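Local atomic coordinates of methanol--corrinoid protein co-methyltransferase (Methanosarcina barkeri, PDB entry 2I2X), a protein that transfers the methyl group of methanol to the cobalt of the corrinoid carried by its partner MtaC, a zinc-dependent step of methanogenesis. Residues K4-M9 against A257-A262; D15-G20 against I275-T280; A248-R253 against G270-I275; Q366-M369 against D373-Y376; E399-I404 against D424-L429. All coordinates share one frame; numbering follows the deposited sequence.

Contact 1: K4-M9 against A257-A262; sequences KRYTSM and AYEAGA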
# COMPACT_ATOMS: atom_id res chain seq x y z
N LYS A 4 25.12 -21.17 -23.87
CA LYS A 4 26.31 -20.36 -24.20
C LYS A 4 26.81 -19.52 -23.02
O LYS A 4 26.24 -18.48 -22.71
CB LYS A 4 26.06 -19.51 -25.47
CG LYS A 4 27.26 -18.68 -25.98
CD LYS A 4 28.45 -19.57 -26.38
CE LYS A 4 29.67 -18.72 -26.85
NZ LYS A 4 30.38 -18.01 -25.73
N ARG A 5 27.89 -19.96 -22.39
CA ARG A 5 28.23 -19.46 -21.05
C ARG A 5 28.99 -18.14 -21.01
O ARG A 5 29.75 -17.85 -21.92
CB ARG A 5 28.91 -20.55 -20.24
CG ARG A 5 28.28 -21.90 -20.53
CD ARG A 5 28.07 -22.75 -19.31
NE ARG A 5 26.72 -22.59 -18.84
CZ ARG A 5 25.85 -23.57 -18.61
NH1 ARG A 5 26.15 -24.85 -18.80
NH2 ARG A 5 24.64 -23.24 -18.17
N TYR A 6 28.78 -17.35 -19.96
CA TYR A 6 29.44 -16.05 -19.83
C TYR A 6 30.82 -16.19 -19.25
O TYR A 6 30.99 -16.81 -18.21
CB TYR A 6 28.60 -15.06 -18.99
CG TYR A 6 27.50 -14.42 -19.78
CD1 TYR A 6 27.67 -13.18 -20.40
CD2 TYR A 6 26.27 -15.07 -19.93
CE1 TYR A 6 26.63 -12.61 -21.16
CE2 TYR A 6 25.23 -14.51 -20.68
CZ TYR A 6 25.43 -13.29 -21.29
OH TYR A 6 24.42 -12.75 -22.02
N THR A 7 31.81 -15.61 -19.91
CA THR A 7 33.20 -15.67 -19.44
C THR A 7 33.79 -14.28 -19.43
O THR A 7 34.99 -14.10 -19.23
CB THR A 7 34.09 -16.69 -20.24
OG1 THR A 7 33.89 -16.50 -21.65
CG2 THR A 7 33.68 -18.15 -19.91
N SER A 8 32.93 -13.28 -19.63
CA SER A 8 33.35 -11.89 -19.48
C SER A 8 32.17 -11.05 -19.02
O SER A 8 31.05 -11.55 -19.04
CB SER A 8 34.00 -11.34 -20.75
OG SER A 8 33.17 -11.59 -21.85
N MET A 9 32.45 -9.83 -18.56
CA MET A 9 31.45 -8.87 -18.07
C MET A 9 31.02 -7.91 -19.18
O MET A 9 31.85 -7.36 -19.88
CB MET A 9 32.05 -8.02 -16.94
CG MET A 9 32.72 -8.72 -15.76
SD MET A 9 31.52 -9.57 -14.78
CE MET A 9 30.56 -8.23 -14.05
N ALA A 257 19.32 -18.81 -17.42
CA ALA A 257 18.24 -18.38 -18.28
C ALA A 257 18.75 -17.57 -19.49
O ALA A 257 18.33 -17.79 -20.64
CB ALA A 257 17.23 -17.58 -17.48
N TYR A 258 19.68 -16.66 -19.22
CA TYR A 258 20.19 -15.73 -20.24
C TYR A 258 21.18 -16.46 -21.15
O TYR A 258 21.13 -16.34 -22.38
CB TYR A 258 20.76 -14.46 -19.55
CG TYR A 258 19.69 -13.92 -18.61
CD1 TYR A 258 18.57 -13.21 -19.10
CD2 TYR A 258 19.71 -14.25 -17.26
CE1 TYR A 258 17.54 -12.81 -18.25
CE2 TYR A 258 18.70 -13.87 -16.42
CZ TYR A 258 17.62 -13.14 -16.91
OH TYR A 258 16.63 -12.77 -16.02
N GLU A 259 22.05 -17.27 -20.54
CA GLU A 259 22.95 -18.15 -21.28
C GLU A 259 22.13 -18.97 -22.26
O GLU A 259 22.54 -19.17 -23.38
CB GLU A 259 23.74 -19.03 -20.31
CG GLU A 259 24.87 -18.24 -19.68
CD GLU A 259 25.59 -18.94 -18.54
OE1 GLU A 259 25.01 -19.86 -17.92
OE2 GLU A 259 26.74 -18.52 -18.25
N ALA A 260 20.94 -19.38 -21.83
CA ALA A 260 20.15 -20.31 -22.61
C ALA A 260 19.12 -19.62 -23.46
O ALA A 260 18.19 -20.25 -23.96
CB ALA A 260 19.48 -21.35 -21.71
N GLY A 261 19.23 -18.31 -23.59
CA GLY A 261 18.42 -17.64 -24.57
C GLY A 261 17.48 -16.55 -24.13
O GLY A 261 16.95 -15.86 -24.99
N ALA A 262 17.27 -16.36 -22.82
CA ALA A 262 16.45 -15.22 -22.36
C ALA A 262 17.23 -13.94 -22.56
O ALA A 262 18.44 -13.98 -22.66
CB ALA A 262 16.00 -15.38 -20.88

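Contact 2: D15-G20 against I275-T280; sequences DEMTFG and IVKAIT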
# COMPACT_ATOMS: atom_id res chain seq x y z
N ASP A 15 30.82 1.33 -12.08
CA ASP A 15 30.39 2.71 -12.23
C ASP A 15 29.67 3.00 -13.54
O ASP A 15 29.06 4.08 -13.68
CB ASP A 15 31.54 3.69 -12.03
CG ASP A 15 31.07 5.13 -12.00
OD1 ASP A 15 30.47 5.53 -10.99
OD2 ASP A 15 31.26 5.85 -13.00
N GLU A 16 29.71 2.06 -14.47
CA GLU A 16 29.02 2.20 -15.76
C GLU A 16 27.55 1.81 -15.62
O GLU A 16 26.71 2.13 -16.51
CB GLU A 16 29.66 1.27 -16.82
CG GLU A 16 30.77 1.88 -17.66
CD GLU A 16 31.48 0.87 -18.61
OE1 GLU A 16 31.10 -0.33 -18.72
OE2 GLU A 16 32.47 1.32 -19.27
N MET A 17 27.24 1.07 -14.56
CA MET A 17 25.87 0.64 -14.30
C MET A 17 24.98 1.77 -13.74
O MET A 17 25.40 2.60 -12.90
CB MET A 17 25.87 -0.56 -13.37
CG MET A 17 26.61 -1.79 -13.95
SD MET A 17 26.65 -3.15 -12.76
CE MET A 17 25.03 -3.78 -13.08
N THR A 18 23.75 1.80 -14.22
CA THR A 18 22.79 2.76 -13.77
C THR A 18 21.39 2.18 -13.94
O THR A 18 21.21 1.10 -14.53
CB THR A 18 22.97 4.13 -14.50
OG1 THR A 18 22.43 5.17 -13.69
CG2 THR A 18 22.29 4.17 -15.87
N PHE A 19 20.39 2.90 -13.41
CA PHE A 19 19.01 2.47 -13.55
C PHE A 19 18.38 2.94 -14.89
O PHE A 19 18.82 3.94 -15.46
CB PHE A 19 18.20 2.86 -12.33
CG PHE A 19 18.30 4.33 -11.93
CD1 PHE A 19 18.80 4.68 -10.69
CD2 PHE A 19 17.84 5.33 -12.77
CE1 PHE A 19 18.87 6.04 -10.29
CE2 PHE A 19 17.90 6.66 -12.40
CZ PHE A 19 18.42 7.04 -11.14
N GLY A 20 17.40 2.19 -15.39
CA GLY A 20 16.70 2.53 -16.63
C GLY A 20 17.51 2.41 -17.92
O GLY A 20 17.00 2.63 -19.05
N ILE A 275 23.56 -8.71 -9.77
CA ILE A 275 24.72 -9.45 -10.24
C ILE A 275 24.53 -9.85 -11.71
O ILE A 275 25.43 -9.69 -12.49
CB ILE A 275 24.98 -10.68 -9.36
CG1 ILE A 275 25.27 -10.23 -7.93
CG2 ILE A 275 26.17 -11.45 -9.88
CD1 ILE A 275 24.99 -11.29 -6.90
N VAL A 276 23.34 -10.32 -12.08
CA VAL A 276 23.08 -10.82 -13.43
C VAL A 276 23.21 -9.73 -14.49
O VAL A 276 23.74 -9.98 -15.59
CB VAL A 276 21.69 -11.53 -13.50
CG1 VAL A 276 21.32 -11.90 -14.92
CG2 VAL A 276 21.67 -12.79 -12.62
N LYS A 277 22.74 -8.53 -14.15
CA LYS A 277 22.84 -7.36 -15.00
C LYS A 277 24.28 -7.01 -15.25
O LYS A 277 24.65 -6.76 -16.40
CB LYS A 277 22.11 -6.15 -14.40
CG LYS A 277 22.13 -4.94 -15.33
CD LYS A 277 21.14 -3.88 -14.94
CE LYS A 277 21.10 -2.70 -15.93
NZ LYS A 277 20.07 -1.73 -15.48
N ALA A 278 25.08 -6.96 -14.19
CA ALA A 278 26.53 -6.71 -14.33
C ALA A 278 27.22 -7.69 -15.30
O ALA A 278 28.07 -7.28 -16.08
CB ALA A 278 27.22 -6.75 -12.96
N ILE A 279 26.84 -8.97 -15.27
CA ILE A 279 27.40 -9.91 -16.20
C ILE A 279 26.84 -9.72 -17.61
O ILE A 279 27.60 -9.58 -18.57
CB ILE A 279 27.17 -11.37 -15.71
CG1 ILE A 279 27.92 -11.63 -14.40
CG2 ILE A 279 27.62 -12.36 -16.75
CD1 ILE A 279 27.49 -12.89 -13.72
N THR A 280 25.51 -9.70 -17.72
CA THR A 280 24.85 -9.81 -19.03
C THR A 280 24.62 -8.49 -19.77
O THR A 280 24.47 -8.49 -21.01
CB THR A 280 23.47 -10.48 -18.91
OG1 THR A 280 22.62 -9.66 -18.10
CG2 THR A 280 23.56 -11.87 -18.29

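Contact 3: A248-R253 against G270-I275; sequences AISAPR and GYENII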
# COMPACT_ATOMS: atom_id res chain seq x y z
N ALA A 248 24.24 -15.08 -3.13
CA ALA A 248 25.40 -15.08 -4.00
C ALA A 248 25.39 -16.27 -4.96
O ALA A 248 25.63 -16.12 -6.15
CB ALA A 248 26.67 -15.05 -3.16
N ILE A 249 25.08 -17.46 -4.45
CA ILE A 249 24.99 -18.70 -5.26
C ILE A 249 23.85 -18.66 -6.28
O ILE A 249 23.92 -19.33 -7.33
CB ILE A 249 24.82 -19.95 -4.31
CG1 ILE A 249 25.91 -19.90 -3.22
CG2 ILE A 249 24.82 -21.26 -5.11
CD1 ILE A 249 26.07 -21.16 -2.33
N SER A 250 22.80 -17.87 -5.98
CA SER A 250 21.61 -17.84 -6.83
C SER A 250 21.95 -17.11 -8.10
O SER A 250 21.38 -17.38 -9.16
CB SER A 250 20.43 -17.17 -6.15
OG SER A 250 20.65 -15.76 -6.00
N ALA A 251 22.91 -16.19 -7.99
CA ALA A 251 23.32 -15.39 -9.15
C ALA A 251 23.72 -16.24 -10.39
O ALA A 251 23.12 -16.06 -11.45
CB ALA A 251 24.43 -14.40 -8.76
N PRO A 252 24.71 -17.15 -10.27
CA PRO A 252 25.00 -18.01 -11.46
C PRO A 252 23.90 -19.02 -11.80
O PRO A 252 23.76 -19.40 -12.96
CB PRO A 252 26.31 -18.72 -11.10
CG PRO A 252 26.41 -18.63 -9.60
CD PRO A 252 25.63 -17.41 -9.14
N ARG A 253 23.12 -19.46 -10.82
CA ARG A 253 21.94 -20.24 -11.15
C ARG A 253 20.99 -19.45 -12.08
O ARG A 253 20.61 -19.94 -13.15
CB ARG A 253 21.20 -20.72 -9.90
CG ARG A 253 19.80 -21.38 -10.18
CD ARG A 253 18.67 -20.31 -10.23
NE ARG A 253 17.32 -20.88 -10.21
CZ ARG A 253 16.22 -20.22 -10.58
NH1 ARG A 253 16.31 -18.98 -11.03
NH2 ARG A 253 15.02 -20.83 -10.52
N GLY A 270 13.85 -11.56 -8.24
CA GLY A 270 15.26 -11.91 -8.45
C GLY A 270 16.17 -10.81 -7.92
O GLY A 270 16.76 -10.05 -8.68
N TYR A 271 16.30 -10.72 -6.60
CA TYR A 271 17.20 -9.73 -6.06
C TYR A 271 18.63 -9.90 -6.56
O TYR A 271 19.38 -8.92 -6.61
CB TYR A 271 17.18 -9.82 -4.56
CG TYR A 271 15.94 -9.25 -3.89
CD1 TYR A 271 14.79 -10.02 -3.76
CD2 TYR A 271 15.95 -7.97 -3.32
CE1 TYR A 271 13.68 -9.54 -3.10
CE2 TYR A 271 14.83 -7.47 -2.67
CZ TYR A 271 13.69 -8.27 -2.56
OH TYR A 271 12.56 -7.82 -1.89
N GLU A 272 19.01 -11.13 -6.90
CA GLU A 272 20.32 -11.39 -7.46
C GLU A 272 20.48 -10.81 -8.87
O GLU A 272 21.58 -10.85 -9.44
CB GLU A 272 20.61 -12.91 -7.47
CG GLU A 272 19.77 -13.78 -8.46
CD GLU A 272 18.36 -14.11 -7.96
OE1 GLU A 272 17.72 -15.00 -8.58
OE2 GLU A 272 17.89 -13.46 -6.97
N ASN A 273 19.38 -10.29 -9.45
CA ASN A 273 19.41 -9.68 -10.79
C ASN A 273 20.47 -8.59 -10.93
O ASN A 273 20.97 -8.32 -12.04
CB ASN A 273 18.05 -9.13 -11.22
CG ASN A 273 17.04 -10.23 -11.53
OD1 ASN A 273 17.39 -11.41 -11.67
ND2 ASN A 273 15.76 -9.84 -11.59
N ILE A 274 20.83 -7.96 -9.81
CA ILE A 274 21.87 -6.93 -9.90
C ILE A 274 23.21 -7.58 -10.37
O ILE A 274 23.91 -7.06 -11.27
CB ILE A 274 22.00 -6.08 -8.61
CG1 ILE A 274 23.12 -5.05 -8.72
CG2 ILE A 274 22.24 -6.99 -7.37
CD1 ILE A 274 22.91 -3.98 -9.73
N ILE A 275 23.56 -8.71 -9.77
CA ILE A 275 24.72 -9.45 -10.24
C ILE A 275 24.53 -9.85 -11.71
O ILE A 275 25.43 -9.69 -12.49
CB ILE A 275 24.98 -10.68 -9.36
CG1 ILE A 275 25.27 -10.23 -7.93
CG2 ILE A 275 26.17 -11.45 -9.88
CD1 ILE A 275 24.99 -11.29 -6.90

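Contact 4: Q366-M369 against D373-Y376; sequences QAYM and DNAY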
# COMPACT_ATOMS: atom_id res chain seq x y z
N GLN A 366 22.91 -8.88 3.79
CA GLN A 366 22.13 -9.16 2.57
C GLN A 366 22.10 -7.96 1.63
O GLN A 366 22.00 -8.11 0.41
CB GLN A 366 20.71 -9.59 2.91
CG GLN A 366 20.65 -10.91 3.66
CD GLN A 366 19.24 -11.32 4.00
OE1 GLN A 366 18.54 -11.93 3.18
NE2 GLN A 366 18.82 -11.03 5.23
N ALA A 367 22.20 -6.76 2.20
CA ALA A 367 22.13 -5.56 1.40
C ALA A 367 23.54 -5.19 0.94
O ALA A 367 23.77 -4.90 -0.26
CB ALA A 367 21.49 -4.46 2.19
N TYR A 368 24.48 -5.22 1.89
CA TYR A 368 25.87 -4.94 1.61
C TYR A 368 26.40 -5.60 0.33
O TYR A 368 27.02 -4.94 -0.51
CB TYR A 368 26.75 -5.34 2.81
CG TYR A 368 28.15 -4.78 2.69
CD1 TYR A 368 28.44 -3.50 3.19
CD2 TYR A 368 29.17 -5.50 2.06
CE1 TYR A 368 29.69 -2.94 3.05
CE2 TYR A 368 30.46 -4.95 1.94
CZ TYR A 368 30.70 -3.67 2.43
OH TYR A 368 31.94 -3.10 2.34
N MET A 369 26.18 -6.91 0.19
CA MET A 369 26.64 -7.67 -0.97
C MET A 369 25.93 -7.23 -2.25
O MET A 369 26.50 -7.26 -3.33
CB MET A 369 26.42 -9.16 -0.74
CG MET A 369 27.03 -10.10 -1.82
SD MET A 369 25.91 -10.44 -3.23
CE MET A 369 24.93 -11.76 -2.56
N ASP A 373 28.52 -2.02 -6.59
CA ASP A 373 29.96 -2.29 -6.68
C ASP A 373 30.33 -3.71 -6.23
O ASP A 373 31.16 -4.36 -6.88
CB ASP A 373 30.82 -1.26 -5.94
CG ASP A 373 30.48 -1.17 -4.49
OD1 ASP A 373 29.28 -1.37 -4.19
OD2 ASP A 373 31.38 -0.91 -3.64
N ASN A 374 29.74 -4.17 -5.13
CA ASN A 374 29.93 -5.52 -4.64
C ASN A 374 29.26 -6.57 -5.54
O ASN A 374 29.82 -7.66 -5.78
CB ASN A 374 29.46 -5.65 -3.19
CG ASN A 374 30.31 -4.82 -2.25
OD1 ASN A 374 31.53 -4.77 -2.44
ND2 ASN A 374 29.69 -4.16 -1.24
N ALA A 375 28.08 -6.26 -6.03
CA ALA A 375 27.41 -7.14 -6.96
C ALA A 375 28.31 -7.40 -8.19
O ALA A 375 28.43 -8.55 -8.66
CB ALA A 375 26.07 -6.57 -7.36
N TYR A 376 28.96 -6.34 -8.68
CA TYR A 376 29.83 -6.41 -9.85
C TYR A 376 31.01 -7.34 -9.54
O TYR A 376 31.38 -8.19 -10.36
CB TYR A 376 30.34 -5.00 -10.22
CG TYR A 376 31.19 -4.98 -11.46
CD1 TYR A 376 32.59 -5.14 -11.40
CD2 TYR A 376 30.59 -4.81 -12.72
CE1 TYR A 376 33.38 -5.15 -12.59
CE2 TYR A 376 31.34 -4.79 -13.90
CZ TYR A 376 32.73 -4.97 -13.85
OH TYR A 376 33.42 -4.95 -15.05

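Contact 5: E399-I404 against D424-L429; sequences ECCNII and DAKAAL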
# COMPACT_ATOMS: atom_id res chain seq x y z
N GLU A 399 33.55 -15.42 -2.65
CA GLU A 399 33.72 -14.00 -2.88
C GLU A 399 32.75 -13.20 -2.00
O GLU A 399 33.10 -12.14 -1.47
CB GLU A 399 33.47 -13.66 -4.35
CG GLU A 399 33.95 -12.28 -4.74
CD GLU A 399 35.46 -12.18 -4.88
OE1 GLU A 399 36.13 -13.22 -5.13
OE2 GLU A 399 35.97 -11.04 -4.76
N CYS A 400 31.55 -13.74 -1.85
CA CYS A 400 30.56 -13.14 -0.98
C CYS A 400 31.10 -13.04 0.45
O CYS A 400 31.05 -11.96 1.07
CB CYS A 400 29.23 -13.93 -1.04
SG CYS A 400 27.98 -13.42 0.19
N CYS A 401 31.60 -14.16 0.96
CA CYS A 401 32.24 -14.22 2.29
C CYS A 401 33.34 -13.18 2.44
O CYS A 401 33.40 -12.47 3.48
CB CYS A 401 32.79 -15.61 2.61
SG CYS A 401 31.52 -16.91 2.78
N ASN A 402 34.20 -13.07 1.42
CA ASN A 402 35.25 -12.05 1.40
C ASN A 402 34.69 -10.65 1.51
O ASN A 402 35.17 -9.83 2.30
CB ASN A 402 36.12 -12.17 0.15
CG ASN A 402 36.94 -13.47 0.13
OD1 ASN A 402 37.23 -14.07 1.18
ND2 ASN A 402 37.30 -13.90 -1.08
N ILE A 403 33.65 -10.40 0.71
CA ILE A 403 33.01 -9.11 0.67
C ILE A 403 32.43 -8.71 2.02
O ILE A 403 32.73 -7.62 2.50
CB ILE A 403 31.97 -9.01 -0.46
CG1 ILE A 403 32.71 -8.95 -1.80
CG2 ILE A 403 31.07 -7.75 -0.25
CD1 ILE A 403 31.89 -9.31 -2.97
N ILE A 404 31.64 -9.60 2.63
CA ILE A 404 31.04 -9.32 3.95
C ILE A 404 32.14 -9.10 5.01
O ILE A 404 32.03 -8.22 5.85
CB ILE A 404 30.06 -10.45 4.43
CG1 ILE A 404 28.93 -10.72 3.43
CG2 ILE A 404 29.52 -10.17 5.85
CD1 ILE A 404 28.17 -9.46 2.96
N ASP A 424 32.09 -20.00 9.83
CA ASP A 424 31.83 -21.42 9.66
C ASP A 424 31.52 -21.72 8.21
O ASP A 424 32.06 -22.70 7.66
CB ASP A 424 30.68 -21.88 10.57
CG ASP A 424 31.04 -21.86 12.07
OD1 ASP A 424 32.20 -21.55 12.45
OD2 ASP A 424 30.15 -22.18 12.89
N ALA A 425 30.72 -20.87 7.56
CA ALA A 425 30.34 -21.11 6.17
C ALA A 425 31.52 -20.94 5.23
O ALA A 425 31.67 -21.73 4.27
CB ALA A 425 29.17 -20.25 5.73
N LYS A 426 32.36 -19.95 5.50
CA LYS A 426 33.53 -19.75 4.65
C LYS A 426 34.47 -20.98 4.71
O LYS A 426 34.92 -21.49 3.67
CB LYS A 426 34.27 -18.45 5.01
CG LYS A 426 35.49 -18.14 4.14
CD LYS A 426 36.02 -16.80 4.54
CE LYS A 426 37.48 -16.81 4.97
NZ LYS A 426 38.32 -16.31 3.85
N ALA A 427 34.71 -21.49 5.93
CA ALA A 427 35.57 -22.67 6.11
C ALA A 427 34.98 -23.90 5.40
O ALA A 427 35.73 -24.65 4.78
CB ALA A 427 35.87 -22.94 7.60
N ALA A 428 33.66 -24.08 5.49
CA ALA A 428 32.99 -25.21 4.81
C ALA A 428 33.08 -25.10 3.30
O ALA A 428 33.24 -26.11 2.63
CB ALA A 428 31.53 -25.33 5.24
N LEU A 429 32.98 -23.89 2.76
CA LEU A 429 33.10 -23.70 1.31
C LEU A 429 34.54 -23.90 0.86
O LEU A 429 34.78 -24.38 -0.25
CB LEU A 429 32.63 -22.32 0.87
CG LEU A 429 31.14 -21.99 1.00
CD1 LEU A 429 30.98 -20.47 1.15
CD2 LEU A 429 30.37 -22.52 -0.20

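Contact 1: K4-M9 against A257-A262
Glu259 reaches across to three consecutive residues of the N-terminal arm. Its CG sits beside the backbone N (chi1 -77°) and the side chain runs extended beyond it, carrying the carboxylate out to Arg5 and Tyr6. OE2 accepts from the backbone N of Tyr6 at 2.9 Å, a fairly straight bond (164°) on the anti side of the carboxylate. OE1 faces the edge of the Arg5 guanidinium, where NE and NH2 of Arg5 both lie 3.4 Å from it; these are weak hydrogen bonds within a salt bridge, and the two planes are turned 64° apart. One bond back from the carboxylate, CG of Glu259 meets the edge of the Tyr6 ring at CD2, 3.5 Å away. The backbone adds Lys4 N to Glu259 O at 3.3 Å. Arg392 forms a salt bridge with OE2, giving the buried carboxylate a second positive partner, while Tyr6 also packs on Ile279 and Thr280 of helix 273-280. Glu259 ends its helix: Gly261, at positive phi, is the C-prime residue, with Ala262 N bonded to Ala257 O and Gly261 N to Tyr258 O. The arm is thus fastened to a helix C-terminus closed by a Schellman motif.

Contact 2: D15-G20 against I275-T280
Met17 directs its side chain at one turn of helix 273-280. CB leads to CG, set beside the backbone N and anti to the carbonyl carbon (chi1 -61°), and the chain runs on extended to the sulfur. SD lies 3.7 Å from CB of Ala278. A bend at the last torsion (chi3 81°) then lays the methyl along the helix surface: CE comes 3.4 Å from the backbone N of Ala278 and 3.8 Å from CG of Lys277, filling the angle between the methyl of one residue and the aliphatic stem of the other. Lys277 continues past this methyl fully extended, and its NZ donates to the backbone O of Thr18 at 3.2 Å, approaching nearly along the C=O axis. The same ammonium forms a salt bridge with Asp308 and hydrogen bonds to the carbonyls of Cys306 and Val21, so this buried charge is well supplied with acceptors. Thr18 turns its own hydroxyl to Asp349. The segment 15-20, which leads into strand 21-22, lies against helix 273-280, with Phe19 packed on helix 349-361 and Tyr376 of helix 372-383 against Ala278; helix 240-259 covers Val276 and Ile279.

Contact 3: A248-R253 against G270-I275
Glu272 lays the aliphatic part of its side chain over Ser250 and Ala251 of helix 240-259. The hydroxyl OG of Ser250 sits 3.2 Å from CB of Glu272 and 3.3 Å from its CG, a contact with carbon, since that hydroxyl bonds to the backbone O of Arg247. CG of Glu272 also lies 4.0 Å from CA of Ala251. With CG between the backbone N and the carbonyl carbon (chi1 69°) and a further bend at chi2 (-80°), the stem doubles back so that CD of Glu272 also lies beside Ser250 OG, at 3.4 Å. The carboxylate's OE2 makes a salt bridge with Arg247, while OE1 is hydrogen-bonded to Ser254 OG and accepts the backbone N-H of Asp219. One turn after Glu272, Ile275 packs on the Ala251 methyl, CB, with its CG2 at 3.6 Å and its CD1 at 3.7 Å. An alanine in place of Glu272 would probably leave Arg247 without this buried counter-charge, the Asp219 N-H without this acceptor, Ser254 without one of its partners, and a gap over Ser250. The side chain of Glu272 lies about 7 Å from those of the zinc ligands Cys220 and Cys269. What crosses the contact is carbon packing without a hydrogen bond; the polar end bonds outside the two segments and, through the N-H of Asp219, the residue before Cys220, may help to place that loop.

Contact 4: Q366-M369 against D373-Y376
Asn374 and Tyr368 share the one hydrogen bond across this contact, in which ND2 of Asn374 donates to the backbone O of Tyr368 at 2.9 Å. The N-H points reasonably well at the oxygen (158°), which lies close to the plane of the amide, whereas the donor itself stands above the plane of the carbonyl. The chi1 of Asn374, -66°, sets CG anti to its own carbonyl carbon and beside the backbone N, from where the amide reaches back over the turn.

The second interaction is with the aromatic ring. The same ND2 lies over one face of Tyr368, nearest its CE2 at 3.4 Å, with amide and ring inclined by 30°. Tyr368 holds its ring there with CG anti to the backbone N, and Arg361 makes a cation-pi interaction with that ring.

Van der Waals contacts complete the joint. The O of Met369 rests against CB of Asn374 at 3.4 Å and lies 4.1 Å from CB of Ala375. The Met369 side chain leaves this interface for Val244 and Arg247 of helix 240-259 and Cys400 of helix 389-409. Ile403 of helix 389-409 packs against both Asn374 and Tyr368.

A leucine at Asn374 would probably leave the buried Tyr368 carbonyl without its amide donor and the ring face without its polar neighbour. The arrangement is a short corner between consecutive helices, 365-368 and 372-383, within the helices packed around 240-259, 273-280 and 389-409; an asparagine from the first turn of the second helix bonds back to the Tyr368 carbonyl.

Contact 5: E399-I404 against D424-L429
Lys426 of helix 416-430 meets Cys401 of helix 389-409 and carries most of the interface. Its CB lies 3.9 Å from SG of Cys401, and its CD is likewise 3.9 Å from CB of Cys401, so the aliphatic stem runs alongside that small side chain. With CG anti to the backbone N (chi1 -178°) the stem first heads straight for the opposite helix; bends at chi3 and chi4 then turn the ammonium aside toward Asn402. NZ of Lys426 stops 3.7 Å from OD1 of Asn402, a loose polar approach, and has weak, long ion pairs with Glu405 and Glu430. One turn further along the helix, Leu429 adds its CD1, 4.0 Å from SG of Cys401, so the sulfur has carbon from both residues against it. The sulfur takes up this place because chi1 of -66° sets it beside the backbone N. No hydrogen bond crosses between the segments, whose axes come within 10.0 Å of each other and run antiparallel but inclined, with 149° between their directions. Helix 416-430 packs on helix 389-409 and, through Ala425, on Ile245 of helix 240-259, which also touches Cys401. The other sides of helix 389-409 meet Val244 and Ala248 of helix 240-259 through Cys400 and helix 372-383 through Ile403.

Overall arrangement
Contacts 2, 3 and 4 are buried and touch one another around helix 273-280, with Ile275 shared by contacts 2 and 3 and packed on Ala375 and Met369 of contact 4. Contacts 1 and 5 are only partly buried. Helix 240-259 serves both contact 1, at its C-terminal end, and contact 3, further back, while Ala248 touches Cys400 of contact 5. Chemistry follows place: contact 1 is a salt bridge and backbone bonds, contact 2 sets a thioether on the helix beside a buried ammonium that bonds a loop carbonyl, contact 3 brings a buried carboxylate near the zinc site, contact 4 relies on an amide, and contact 5 is chiefly apolar with a loose charged fringe.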